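Local structure of heat shock protein, putative (Plasmodium falciparum, 1Y6Z) at residues S134-L139 and A173-F178; R127-S132 and K166-E171; P5-D10 and V77-I82. The protein is a putative member of the Hsp90 heat shock family, seen here as its middle domain, and as a whole probably works as an ATP-dependent protein-folding chaperone. One frame throughout, in Å; residues are numbered along the deposited sequence.

Interaction 1 of 3, residues S134-L139 and A173-F178; sequences SMMKGL and ASLVEF
Leu175 carries its side of this contact alone, spreading its two methyls over Met136 and Lys137 on one flank of the helix. CD1 is the inner branch, and it lies 3.9 Å from Met136 CB, the root of the methionine side chain. Met136 is modelled in two conformers; in the one described here CE also reaches Leu175 CD1, at 4.0 Å, so that outer part of the contact is less certain. The other branch, CD2, rests 3.9 Å from Lys137 CG, on the aliphatic root of a side chain whose remaining length bends away. Leu175 crosses both partners at roughly a right angle, and the evidence is of dispersion contact alone, with 147 Å² buried in total.

Behind this first shell, Leu175 follows the end of helix 169-173, where Ser174 OG bonds back to Glu171 O. On the other side the backbone bond from Gly138 N to Ser134 O, 2.8 Å long, belongs to the regular helix that presents Met136 and Lys137 one after the other. Leu158 of helix 145-164 touches both Met136 and Leu175, while Phe150 of that helix and Trp93 also pack on the methionine. The contact thus joins helix 121-141 to the connection between helix 169-173 and strand 177-178, with helix 145-164 packed against both.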
ATOM      1  N   SER B 134       2.172   6.812   0.273  1.00 24.01           N
ATOM      2  CA  SER B 134       3.212   6.097  -0.418  1.00 25.24           C
ATOM      3  C   SER B 134       4.541   6.878  -0.368  1.00 23.11           C
ATOM      4  O   SER B 134       5.612   6.272  -0.155  1.00 22.61           O
ATOM      5  CB  SER B 134       2.734   5.703  -1.853  1.00 27.47           C
ATOM      6  OG  SER B 134       3.819   5.223  -2.642  1.00 34.37           O
ATOM      7  N   MET B 135       4.460   8.222  -0.499  1.00 21.93           N
ATOM      8  CA  MET B 135       5.602   9.121  -0.334  1.00 19.76           C
ATOM      9  C   MET B 135       6.242   8.919   1.065  1.00 20.12           C
ATOM     10  O   MET B 135       7.458   8.795   1.153  1.00 19.86           O
ATOM     11  CB  MET B 135       5.210  10.616  -0.549  1.00 19.92           C
ATOM     12  CG  MET B 135       6.353  11.667  -0.240  1.00 21.05           C
ATOM     13  SD  MET B 135       6.064  13.353  -0.913  1.00 14.19           S
ATOM     14  CE  MET B 135       4.385  13.511  -0.374  1.00 19.38           C
ATOM     15  N   MET B 136       5.432   8.960   2.131  0.50 20.69           N
ATOM     16  CA  MET B 136       5.928   8.736   3.524  0.50 20.13           C
ATOM     17  C   MET B 136       6.506   7.356   3.642  0.50 21.35           C
ATOM     18  O   MET B 136       7.611   7.160   4.177  0.50 20.47           O
ATOM     19  CB  MET B 136       4.798   8.899   4.573  0.50 20.10           C
ATOM     20  CG  MET B 136       4.297  10.345   4.801  0.50 19.72           C
ATOM     21  SD  MET B 136       2.881  10.536   5.912  0.50 18.31           S
ATOM     22  CE  MET B 136       1.644   9.711   4.973  0.50 22.90           C
ATOM     23  N   LYS B 137       5.786   6.361   3.146  1.00 20.98           N
ATOM     24  CA  LYS B 137       6.346   4.975   3.279  1.00 22.92           C
ATOM     25  C   LYS B 137       7.664   4.798   2.580  1.00 23.77           C
ATOM     26  O   LYS B 137       8.537   4.058   3.047  1.00 23.12           O
ATOM     27  CB  LYS B 137       5.413   3.920   2.749  1.00 22.74           C
ATOM     28  CG  LYS B 137       4.288   3.573   3.662  1.00 26.91           C
ATOM     29  CD  LYS B 137       3.873   2.129   3.314  1.00 36.85           C
ATOM     30  CE  LYS B 137       3.336   2.035   1.895  1.00 39.14           C
ATOM     31  NZ  LYS B 137       4.416   1.727   0.896  1.00 47.69           N
ATOM     32  N   GLY B 138       7.815   5.480   1.449  1.00 24.81           N
ATOM     33  CA  GLY B 138       9.111   5.530   0.767  1.00 24.91           C
ATOM     34  C   GLY B 138      10.149   6.224   1.625  1.00 25.50           C
ATOM     35  O   GLY B 138      11.301   5.815   1.666  1.00 26.99           O
ATOM     36  N   LEU B 139       9.762   7.308   2.287  1.00 25.37           N
ATOM     37  CA  LEU B 139      10.713   8.032   3.102  1.00 26.47           C
ATOM     38  C   LEU B 139      11.150   7.164   4.283  1.00 27.45           C
ATOM     39  O   LEU B 139      12.321   7.132   4.608  1.00 29.36           O
ATOM     40  CB  LEU B 139      10.146   9.364   3.546  1.00 26.65           C
ATOM     41  CG  LEU B 139      11.083  10.434   4.142  1.00 26.84           C
ATOM     42  CD1 LEU B 139      12.107  10.945   3.112  1.00 30.95           C
ATOM     43  CD2 LEU B 139      10.245  11.566   4.662  1.00 27.76           C
ATOM     44  N   ALA B 173      -0.981   4.042  10.945  1.00 23.20           N
ATOM     45  CA  ALA B 173      -0.564   3.401  12.206  1.00 25.02           C
ATOM     46  C   ALA B 173       0.791   2.701  12.057  1.00 24.30           C
ATOM     47  O   ALA B 173       1.624   2.721  12.982  1.00 25.13           O
ATOM     48  CB  ALA B 173      -1.666   2.397  12.667  1.00 25.39           C
ATOM     49  N   SER B 174       1.025   2.119  10.885  1.00 23.60           N
ATOM     50  CA  SER B 174       2.278   1.438  10.584  1.00 23.74           C
ATOM     51  C   SER B 174       3.503   2.369  10.552  1.00 23.04           C
ATOM     52  O   SER B 174       4.660   1.889  10.587  1.00 24.83           O
ATOM     53  CB  SER B 174       2.136   0.633   9.269  1.00 21.82           C
ATOM     54  OG  SER B 174       2.194   1.434   8.131  1.00 28.49           O
ATOM     55  N   LEU B 175       3.266   3.689  10.523  1.00 23.90           N
ATOM     56  CA  LEU B 175       4.342   4.714  10.385  1.00 22.47           C
ATOM     57  C   LEU B 175       4.749   5.358  11.704  1.00 22.78           C
ATOM     58  O   LEU B 175       5.845   5.865  11.790  1.00 22.47           O
ATOM     59  CB  LEU B 175       3.941   5.864   9.405  1.00 21.76           C
ATOM     60  CG  LEU B 175       3.550   5.404   7.959  1.00 23.68           C
ATOM     61  CD1 LEU B 175       2.915   6.494   7.046  1.00 26.14           C
ATOM     62  CD2 LEU B 175       4.826   4.782   7.343  1.00 24.11           C
ATOM     63  N   VAL B 176       3.822   5.396  12.669  1.00 22.78           N
ATOM     64  CA  VAL B 176       3.998   6.156  13.927  1.00 23.37           C
ATOM     65  C   VAL B 176       5.025   5.365  14.805  1.00 23.96           C
ATOM     66  O   VAL B 176       5.151   4.152  14.631  1.00 22.28           O
ATOM     67  CB  VAL B 176       2.646   6.402  14.670  1.00 22.93           C
ATOM     68  CG1 VAL B 176       1.598   7.169  13.846  1.00 23.05           C
ATOM     69  CG2 VAL B 176       2.025   5.096  15.128  1.00 25.53           C
ATOM     70  N   GLU B 177       5.784   6.078  15.668  1.00 23.65           N
ATOM     71  CA  GLU B 177       6.819   5.480  16.511  1.00 25.79           C
ATOM     72  C   GLU B 177       6.729   6.007  17.945  1.00 26.02           C
ATOM     73  O   GLU B 177       6.329   7.173  18.166  1.00 25.04           O
ATOM     74  CB  GLU B 177       8.208   5.696  15.877  1.00 24.41           C
ATOM     75  CG  GLU B 177       8.398   4.967  14.537  1.00 25.13           C
ATOM     76  CD  GLU B 177       9.807   5.084  13.980  1.00 28.74           C
ATOM     77  OE1 GLU B 177      10.703   5.598  14.695  1.00 29.26           O
ATOM     78  OE2 GLU B 177       9.987   4.647  12.823  1.00 29.45           O
ATOM     79  N   PHE B 178       7.065   5.133  18.909  1.00 27.45           N
ATOM     80  CA  PHE B 178       6.988   5.456  20.349  1.00 28.58           C
ATOM     81  C   PHE B 178       8.171   4.852  21.043  1.00 28.65           C
ATOM     82  O   PHE B 178       8.707   3.820  20.619  1.00 27.93           O
ATOM     83  CB  PHE B 178       5.727   4.884  21.040  1.00 29.12           C
ATOM     84  CG  PHE B 178       4.458   5.264  20.374  1.00 30.14           C
ATOM     85  CD1 PHE B 178       3.917   4.471  19.365  1.00 29.26           C
ATOM     86  CD2 PHE B 178       3.806   6.445  20.712  1.00 31.67           C
ATOM     87  CE1 PHE B 178       2.753   4.821  18.720  1.00 29.16           C
ATOM     88  CE2 PHE B 178       2.604   6.812  20.071  1.00 33.31           C
ATOM     89  CZ  PHE B 178       2.079   5.993  19.061  1.00 30.34           C
TER

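Interaction 2 of 3, residues R127-S132 and K166-E171; sequences RIVLKS and KENQEE
Asn168 turns its amide toward two successive residues of the helix, giving Val129 its nitrogen end and Leu130 its oxygen end. Val129 CG1 comes within 3.4 Å of Asn168 ND2, and Leu130 CD2 within 3.6 Å of Asn168 OD1. Both methyls lie on the same side of the amide plane, neither within it, so the flat group is packed against carbon at each end and forms no bond to either residue; ND2 has its hydrogen-bond partner just beyond the two segments. The two approaches differ in direction: Leu130 meets the amide side chain at about a right angle, Val129 at a more slanting angle. Torsions account for the valine end, since CG1 stands opposite the backbone N (chi1 175°) and is thereby directed at the asparagine. In Leu130 it is CD2 that reaches across.

Asn168 occupies the N-cap position of helix 169-173, yet its side chain makes no capping bond. Its backbone N is hydrogen-bonded to Asp165 OD1, which probably steadies the turn that carries the amide. Within the long helix, Ser132 OG donates a 2.8 Å bond to Ile128 O; the C=O...OG angle is 141° and OG stands above the carbonyl plane. Ser132 N reaches that oxygen from the opposite face, so one carbonyl satisfies two donors of a single buried serine.

On the flank toward the second subunit, Arg127 NE forms a salt bridge with Glu195 of that other chain and Lys131 NZ with its Glu141. Pro91 and Leu94 pack on Val129, while Ile128 and Ser132 lie on Leu51 of strand 47-53. Helix 121-141 therefore packs on strand 47-53 through Ile128 and Ser132 and, through Val129 and Leu130, meets the start of helix 169-173.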
ATOM      1  N   ARG B 127      -6.792  10.336  -4.341  1.00 27.70           N
ATOM      2  CA  ARG B 127      -5.537  10.051  -5.059  1.00 27.01           C
ATOM      3  C   ARG B 127      -4.404  10.787  -4.328  1.00 26.28           C
ATOM      4  O   ARG B 127      -3.291  10.287  -4.193  1.00 23.75           O
ATOM      5  CB  ARG B 127      -5.622  10.663  -6.445  1.00 28.35           C
ATOM      6  CG  ARG B 127      -5.761   9.794  -7.742  1.00 33.69           C
ATOM      7  CD  ARG B 127      -6.672   8.637  -7.694  1.00 37.92           C
ATOM      8  NE  ARG B 127      -7.223   8.248  -9.026  1.00 40.74           N
ATOM      9  CZ  ARG B 127      -6.526   7.815 -10.086  1.00 42.45           C
ATOM     10  NH1 ARG B 127      -7.172   7.451 -11.207  1.00 43.84           N
ATOM     11  NH2 ARG B 127      -5.195   7.728 -10.060  1.00 39.12           N
ATOM     12  N   ILE B 128      -4.702  12.003  -3.904  1.00 25.21           N
ATOM     13  CA  ILE B 128      -3.714  12.750  -3.111  1.00 24.34           C
ATOM     14  C   ILE B 128      -3.334  12.020  -1.825  1.00 23.38           C
ATOM     15  O   ILE B 128      -2.172  11.951  -1.475  1.00 22.08           O
ATOM     16  CB  ILE B 128      -4.199  14.165  -2.833  1.00 25.98           C
ATOM     17  CG1 ILE B 128      -4.043  14.986  -4.107  1.00 25.75           C
ATOM     18  CG2 ILE B 128      -3.338  14.843  -1.737  1.00 26.56           C
ATOM     19  CD1 ILE B 128      -4.482  16.415  -3.962  1.00 31.25           C
ATOM     20  N   VAL B 129      -4.312  11.513  -1.079  1.00 23.40           N
ATOM     21  CA  VAL B 129      -4.020  10.860   0.198  1.00 23.61           C
ATOM     22  C   VAL B 129      -3.188   9.610  -0.036  1.00 23.89           C
ATOM     23  O   VAL B 129      -2.203   9.340   0.665  1.00 21.91           O
ATOM     24  CB  VAL B 129      -5.328  10.539   0.953  1.00 24.32           C
ATOM     25  CG1 VAL B 129      -5.063   9.751   2.249  1.00 23.56           C
ATOM     26  CG2 VAL B 129      -6.076  11.817   1.195  1.00 22.55           C
ATOM     27  N   LEU B 130      -3.585   8.813  -1.015  1.00 24.43           N
ATOM     28  CA  LEU B 130      -2.792   7.671  -1.361  1.00 24.34           C
ATOM     29  C   LEU B 130      -1.333   7.985  -1.820  1.00 23.14           C
ATOM     30  O   LEU B 130      -0.417   7.272  -1.393  1.00 21.52           O
ATOM     31  CB  LEU B 130      -3.571   6.725  -2.282  1.00 26.27           C
ATOM     32  CG  LEU B 130      -4.897   6.294  -1.561  1.00 29.55           C
ATOM     33  CD1 LEU B 130      -5.776   5.306  -2.390  1.00 33.15           C
ATOM     34  CD2 LEU B 130      -4.765   5.787  -0.056  1.00 28.96           C
ATOM     35  N   LYS B 131      -1.119   9.031  -2.634  1.00 22.49           N
ATOM     36  CA  LYS B 131       0.238   9.399  -3.063  1.00 22.27           C
ATOM     37  C   LYS B 131       1.018   9.889  -1.834  1.00 21.35           C
ATOM     38  O   LYS B 131       2.223   9.656  -1.742  1.00 21.21           O
ATOM     39  CB  LYS B 131       0.232  10.497  -4.153  1.00 24.06           C
ATOM     40  CG  LYS B 131      -0.165   9.966  -5.522  1.00 24.16           C
ATOM     41  CD  LYS B 131       0.959   9.236  -6.165  1.00 24.77           C
ATOM     42  CE  LYS B 131       0.512   8.739  -7.543  1.00 33.38           C
ATOM     43  NZ  LYS B 131       1.489   7.784  -8.092  1.00 27.70           N
ATOM     44  N   SER B 132       0.322  10.569  -0.919  1.00 20.65           N
ATOM     45  CA  SER B 132       0.980  11.135   0.290  1.00 21.47           C
ATOM     46  C   SER B 132       1.442   9.990   1.208  1.00 21.06           C
ATOM     47  O   SER B 132       2.532  10.012   1.692  1.00 21.44           O
ATOM     48  CB  SER B 132      -0.011  12.026   1.068  1.00 20.35           C
ATOM     49  OG  SER B 132      -0.348  13.148   0.289  1.00 23.06           O
ATOM     50  N   LYS B 166     -10.369   7.133   9.411  1.00 30.70           N
ATOM     51  CA  LYS B 166     -10.860   5.755   9.521  1.00 31.16           C
ATOM     52  C   LYS B 166     -10.321   4.821   8.425  1.00 29.54           C
ATOM     53  O   LYS B 166      -9.761   3.751   8.716  1.00 29.41           O
ATOM     54  CB  LYS B 166     -12.408   5.748   9.541  1.00 31.31           C
ATOM     55  CG  LYS B 166     -13.024   4.320   9.663  1.00 33.74           C
ATOM     56  CD  LYS B 166     -12.391   3.515  10.738  1.00 36.20           C
ATOM     57  CE  LYS B 166     -13.284   2.400  11.255  1.00 42.17           C
ATOM     58  NZ  LYS B 166     -12.551   1.630  12.313  1.00 43.14           N
ATOM     59  N   GLU B 167     -10.451   5.270   7.186  1.00 30.68           N
ATOM     60  CA  GLU B 167     -10.202   4.471   5.996  1.00 29.22           C
ATOM     61  C   GLU B 167      -8.722   4.149   5.846  1.00 28.60           C
ATOM     62  O   GLU B 167      -8.377   3.093   5.350  1.00 28.56           O
ATOM     63  CB  GLU B 167     -10.697   5.170   4.704  1.00 29.32           C
ATOM     64  CG  GLU B 167     -12.199   5.460   4.574  1.00 31.83           C
ATOM     65  CD  GLU B 167     -12.775   6.410   5.605  1.00 33.20           C
ATOM     66  OE1 GLU B 167     -12.049   7.328   6.025  1.00 28.90           O
ATOM     67  OE2 GLU B 167     -13.976   6.246   5.977  1.00 29.69           O
ATOM     68  N   ASN B 168      -7.851   5.058   6.255  1.00 27.99           N
ATOM     69  CA  ASN B 168      -6.411   4.821   6.142  1.00 27.21           C
ATOM     70  C   ASN B 168      -5.683   4.495   7.440  1.00 27.04           C
ATOM     71  O   ASN B 168      -4.478   4.414   7.456  1.00 24.80           O
ATOM     72  CB  ASN B 168      -5.738   6.006   5.424  1.00 28.03           C
ATOM     73  CG  ASN B 168      -6.276   6.180   4.014  1.00 27.24           C
ATOM     74  OD1 ASN B 168      -6.154   5.294   3.188  1.00 25.32           O
ATOM     75  ND2 ASN B 168      -6.880   7.313   3.752  1.00 26.52           N
ATOM     76  N   GLN B 169      -6.458   4.282   8.503  1.00 27.15           N
ATOM     77  CA  GLN B 169      -5.967   4.152   9.851  1.00 28.25           C
ATOM     78  C   GLN B 169      -4.802   3.140   9.948  1.00 26.03           C
ATOM     79  O   GLN B 169      -3.779   3.457  10.514  1.00 24.44           O
ATOM     80  CB  GLN B 169      -7.169   3.781  10.757  1.00 29.61           C
ATOM     81  CG  GLN B 169      -7.392   2.264  10.857  1.00 37.61           C
ATOM     82  CD  GLN B 169      -6.958   1.684  12.199  1.00 43.59           C
ATOM     83  OE1 GLN B 169      -6.796   2.428  13.179  1.00 47.73           O
ATOM     84  NE2 GLN B 169      -6.798   0.352  12.259  1.00 44.85           N
ATOM     85  N   GLU B 170      -4.907   1.951   9.341  1.00 25.37           N
ATOM     86  CA  GLU B 170      -3.835   0.940   9.535  1.00 26.62           C
ATOM     87  C   GLU B 170      -2.526   1.321   8.881  1.00 26.11           C
ATOM     88  O   GLU B 170      -1.432   1.153   9.464  1.00 23.97           O
ATOM     89  CB  GLU B 170      -4.280  -0.440   8.995  1.00 29.41           C
ATOM     90  CG  GLU B 170      -3.208  -1.553   9.167  1.00 29.68           C
ATOM     91  CD  GLU B 170      -3.640  -2.923   8.602  1.00 31.94           C
ATOM     92  OE1 GLU B 170      -4.783  -3.335   8.908  1.00 36.19           O
ATOM     93  OE2 GLU B 170      -2.812  -3.568   7.897  1.00 36.68           O
ATOM     94  N   GLU B 171      -2.616   1.853   7.656  1.00 23.87           N
ATOM     95  CA  GLU B 171      -1.413   2.283   6.962  1.00 24.39           C
ATOM     96  C   GLU B 171      -0.700   3.419   7.713  1.00 24.08           C
ATOM     97  O   GLU B 171       0.549   3.438   7.829  1.00 23.43           O
ATOM     98  CB  GLU B 171      -1.760   2.745   5.550  1.00 25.90           C
ATOM     99  CG  GLU B 171      -1.920   1.624   4.571  1.00 28.54           C
ATOM    100  CD  GLU B 171      -1.614   2.142   3.179  1.00 35.91           C
ATOM    101  OE1 GLU B 171      -2.526   2.812   2.649  1.00 34.33           O
ATOM    102  OE2 GLU B 171      -0.456   1.948   2.675  1.00 36.24           O
TER

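Interaction 3 of 3, residues P5-D10 and V77-I82; sequences PIWKQD and VKRVFI
Trp7 and Arg79 touch beside a carboxylate that both grip: Asp102 takes the indole NE1 of Trp7 on OD1 and the backbone N of Arg79 on OD2. Across the direct contact Trp7 NE1 and Arg79 CG are 4.4 Å apart, the arginine carbon approaching the ring obliquely. The shortest approach belongs to Pro5, whose CD lies 3.2 Å from Arg79 NE, near the guanidinium plane at its edge. This packing is tight, and it probably has a cost, for NE is buried here without a partner in the model. Pro5 also turns back on its own segment, with CB 3.4 Å above one face of the Trp7 ring, displaced toward the rim.

Lys8 is the third residue of its segment to meet Arg79. Its NZ comes 3.3 Å from Arg79 CD, so the ammonium meets the aliphatic part of the arginine; NZ and Arg79 NE remain 4.5 Å apart. The like charges are probably eased by Asp102, whose side chain Lys8 also touches.

Two positive-phi residues, Lys78 (40°) and Arg79 (70°), form the corners of a type I' turn from Val77 to Val80. The turn is closed by a 2.9 Å bond from Val77 N to Val80 O and a 2.6 Å bond from Val80 N to Val77 O. Such a turn is the classic loop of a two-residue beta hairpin, here joining strands 73-77 and 80-83 at one side of the mixed sheet, with Pro5, Trp7 and Lys8, in and just before the 3-10 turn of residues 6-8, packed against its Arg79.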
ATOM      1  N   PRO B   5       4.165  25.712 -16.985  1.00 43.67           N
ATOM      2  CA  PRO B   5       4.471  25.496 -15.579  1.00 42.19           C
ATOM      3  C   PRO B   5       5.111  24.124 -15.342  1.00 40.71           C
ATOM      4  O   PRO B   5       4.811  23.172 -16.080  1.00 39.91           O
ATOM      5  CB  PRO B   5       3.099  25.566 -14.922  1.00 42.43           C
ATOM      6  CG  PRO B   5       2.165  25.038 -15.941  1.00 42.89           C
ATOM      7  CD  PRO B   5       2.708  25.617 -17.240  1.00 43.63           C
ATOM      8  N   ILE B   6       5.934  24.032 -14.301  1.00 38.85           N
ATOM      9  CA  ILE B   6       6.693  22.812 -13.973  1.00 37.99           C
ATOM     10  C   ILE B   6       5.818  21.539 -14.000  1.00 37.68           C
ATOM     11  O   ILE B   6       6.236  20.542 -14.571  1.00 37.22           O
ATOM     12  CB  ILE B   6       7.470  22.942 -12.635  1.00 38.63           C
ATOM     13  CG1 ILE B   6       8.338  21.702 -12.357  1.00 36.32           C
ATOM     14  CG2 ILE B   6       6.506  23.151 -11.485  1.00 35.35           C
ATOM     15  CD1 ILE B   6       9.445  21.921 -11.295  1.00 37.52           C
ATOM     16  N   TRP B   7       4.606  21.608 -13.435  1.00 37.30           N
ATOM     17  CA  TRP B   7       3.707  20.444 -13.299  1.00 39.45           C
ATOM     18  C   TRP B   7       3.147  19.866 -14.578  1.00 40.48           C
ATOM     19  O   TRP B   7       2.466  18.823 -14.534  1.00 40.74           O
ATOM     20  CB  TRP B   7       2.551  20.730 -12.345  1.00 38.36           C
ATOM     21  CG  TRP B   7       1.612  21.858 -12.780  1.00 38.83           C
ATOM     22  CD1 TRP B   7       0.508  21.760 -13.596  1.00 38.18           C
ATOM     23  CD2 TRP B   7       1.661  23.216 -12.339  1.00 37.84           C
ATOM     24  NE1 TRP B   7      -0.096  22.983 -13.728  1.00 36.93           N
ATOM     25  CE2 TRP B   7       0.577  23.894 -12.952  1.00 37.90           C
ATOM     26  CE3 TRP B   7       2.523  23.935 -11.502  1.00 37.55           C
ATOM     27  CZ2 TRP B   7       0.338  25.245 -12.746  1.00 34.54           C
ATOM     28  CZ3 TRP B   7       2.282  25.288 -11.291  1.00 34.65           C
ATOM     29  CH2 TRP B   7       1.202  25.925 -11.911  1.00 38.37           C
ATOM     30  N   LYS B   8       3.446  20.551 -15.688  1.00 41.80           N
ATOM     31  CA  LYS B   8       3.033  20.182 -17.035  1.00 43.04           C
ATOM     32  C   LYS B   8       4.204  19.678 -17.877  1.00 43.79           C
ATOM     33  O   LYS B   8       4.001  18.975 -18.872  1.00 44.06           O
ATOM     34  CB  LYS B   8       2.374  21.378 -17.715  1.00 43.11           C
ATOM     35  CG  LYS B   8       0.930  21.112 -18.087  1.00 44.02           C
ATOM     36  CD  LYS B   8      -0.018  21.242 -16.912  1.00 47.51           C
ATOM     37  CE  LYS B   8      -1.427  20.967 -17.368  1.00 47.54           C
ATOM     38  NZ  LYS B   8      -1.680  21.751 -18.627  1.00 49.58           N
ATOM     39  N   GLN B   9       5.417  20.073 -17.481  1.00 44.00           N
ATOM     40  CA  GLN B   9       6.640  19.485 -17.976  1.00 44.58           C
ATOM     41  C   GLN B   9       6.742  17.996 -17.550  1.00 44.51           C
ATOM     42  O   GLN B   9       6.204  17.584 -16.515  1.00 44.52           O
ATOM     43  CB  GLN B   9       7.839  20.286 -17.454  1.00 44.70           C
ATOM     44  CG  GLN B   9       7.684  21.819 -17.592  1.00 45.45           C
ATOM     45  CD  GLN B   9       8.984  22.583 -17.324  1.00 45.35           C
ATOM     46  OE1 GLN B   9      10.031  22.252 -17.867  1.00 47.71           O
ATOM     47  NE2 GLN B   9       8.911  23.616 -16.482  1.00 47.75           N
ATOM     48  N   ASP B  10       7.422  17.185 -18.344  1.00 45.05           N
ATOM     49  CA  ASP B  10       7.606  15.768 -17.974  1.00 44.96           C
ATOM     50  C   ASP B  10       8.672  15.683 -16.889  1.00 43.56           C
ATOM     51  O   ASP B  10       9.733  16.258 -17.022  1.00 43.40           O
ATOM     52  CB  ASP B  10       8.043  14.955 -19.176  1.00 45.29           C
ATOM     53  CG  ASP B  10       9.397  15.392 -19.690  1.00 48.07           C
ATOM     54  OD1 ASP B  10       9.708  16.612 -19.542  1.00 51.23           O
ATOM     55  OD2 ASP B  10      10.153  14.524 -20.222  1.00 49.88           O
ATOM     56  N   VAL B  77      -6.872  25.634 -12.273  1.00 42.26           N
ATOM     57  CA  VAL B  77      -7.732  25.025 -13.290  1.00 43.74           C
ATOM     58  C   VAL B  77      -7.147  25.535 -14.600  1.00 44.99           C
ATOM     59  O   VAL B  77      -6.784  26.715 -14.703  1.00 46.69           O
ATOM     60  CB  VAL B  77      -9.241  25.395 -13.113  1.00 43.76           C
ATOM     61  CG1 VAL B  77     -10.106  24.718 -14.152  1.00 43.27           C
ATOM     62  CG2 VAL B  77      -9.738  24.963 -11.740  1.00 44.61           C
ATOM     63  N   LYS B  78      -6.995  24.641 -15.569  1.00 46.10           N
ATOM     64  CA  LYS B  78      -6.405  24.971 -16.873  1.00 47.20           C
ATOM     65  C   LYS B  78      -5.212  25.920 -16.750  1.00 46.68           C
ATOM     66  O   LYS B  78      -5.041  26.850 -17.553  1.00 46.41           O
ATOM     67  CB  LYS B  78      -7.467  25.539 -17.842  1.00 47.80           C
ATOM     68  CG  LYS B  78      -8.774  24.737 -17.946  1.00 49.48           C
ATOM     69  CD  LYS B  78      -9.802  25.451 -18.841  1.00 49.16           C
ATOM     70  CE  LYS B  78     -10.903  24.498 -19.324  1.00 51.43           C
ATOM     71  NZ  LYS B  78     -11.533  25.007 -20.609  1.00 53.03           N
ATOM     72  N   ARG B  79      -4.383  25.658 -15.735  1.00 45.96           N
ATOM     73  CA  ARG B  79      -3.154  26.426 -15.418  1.00 44.80           C
ATOM     74  C   ARG B  79      -3.378  27.835 -14.870  1.00 43.68           C
ATOM     75  O   ARG B  79      -2.431  28.578 -14.651  1.00 43.14           O
ATOM     76  CB  ARG B  79      -2.160  26.412 -16.585  1.00 45.25           C
ATOM     77  CG  ARG B  79      -1.984  25.026 -17.178  1.00 48.30           C
ATOM     78  CD  ARG B  79      -1.225  25.017 -18.493  1.00 54.76           C
ATOM     79  NE  ARG B  79      -0.152  26.005 -18.503  1.00 57.59           N
ATOM     80  CZ  ARG B  79      -0.161  27.104 -19.247  1.00 60.56           C
ATOM     81  NH1 ARG B  79       0.856  27.959 -19.180  1.00 61.82           N
ATOM     82  NH2 ARG B  79      -1.190  27.351 -20.052  1.00 62.44           N
ATOM     83  N   VAL B  80      -4.622  28.201 -14.581  1.00 43.47           N
ATOM     84  CA  VAL B  80      -4.804  29.455 -13.849  1.00 42.73           C
ATOM     85  C   VAL B  80      -5.008  29.189 -12.376  1.00 41.75           C
ATOM     86  O   VAL B  80      -5.809  28.339 -11.994  1.00 41.58           O
ATOM     87  CB  VAL B  80      -5.931  30.425 -14.417  1.00 42.74           C
ATOM     88  CG1 VAL B  80      -5.788  30.609 -15.922  1.00 43.34           C
ATOM     89  CG2 VAL B  80      -7.274  29.941 -14.064  1.00 42.19           C
ATOM     90  N   PHE B  81      -4.284  29.946 -11.570  1.00 41.16           N
ATOM     91  CA  PHE B  81      -4.412  29.882 -10.137  1.00 41.64           C
ATOM     92  C   PHE B  81      -5.802  30.315  -9.681  1.00 42.50           C
ATOM     93  O   PHE B  81      -6.291  31.396 -10.067  1.00 42.22           O
ATOM     94  CB  PHE B  81      -3.352  30.744  -9.472  1.00 41.35           C
ATOM     95  CG  PHE B  81      -3.449  30.761  -7.968  1.00 43.18           C
ATOM     96  CD1 PHE B  81      -3.319  29.565  -7.231  1.00 41.02           C
ATOM     97  CD2 PHE B  81      -3.678  31.970  -7.279  1.00 40.39           C
ATOM     98  CE1 PHE B  81      -3.418  29.577  -5.847  1.00 38.90           C
ATOM     99  CE2 PHE B  81      -3.757  31.988  -5.905  1.00 42.44           C
ATOM    100  CZ  PHE B  81      -3.628  30.794  -5.172  1.00 40.90           C
ATOM    101  N   ILE B  82      -6.437  29.459  -8.880  1.00 42.14           N
ATOM    102  CA  ILE B  82      -7.754  29.732  -8.318  1.00 42.92           C
ATOM    103  C   ILE B  82      -7.675  30.242  -6.881  1.00 43.56           C
ATOM    104  O   ILE B  82      -8.087  31.371  -6.582  1.00 42.47           O
ATOM    105  CB  ILE B  82      -8.677  28.518  -8.416  1.00 42.85           C
ATOM    106  CG1 ILE B  82      -8.736  28.008  -9.864  1.00 43.55           C
ATOM    107  CG2 ILE B  82     -10.077  28.848  -7.869  1.00 45.37           C
ATOM    108  CD1 ILE B  82     -10.099  27.696 -10.327  1.00 47.26           C
TER

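Interactions 1 and 2 use adjacent parts of helix 121-141, and their centres lie 11 Å apart. They meet directly where Lys137 CE packs 3.9 Å from Glu171 OE2. Because their segments alternate along the chain, the same long helix is met first by the start of helix 169-173 and then by the residues that follow it. Interaction 3 is a separate site at the far end of the mixed sheet, its centre about 29 Å from that of interaction 1 and 25 Å from that of interaction 2; nearest atoms are about 14 Å and 12 Å away. Consistent with the Hsp90 middle-domain fold, interactions 1 and 2 lie in the helical region between the mixed and parallel sheets.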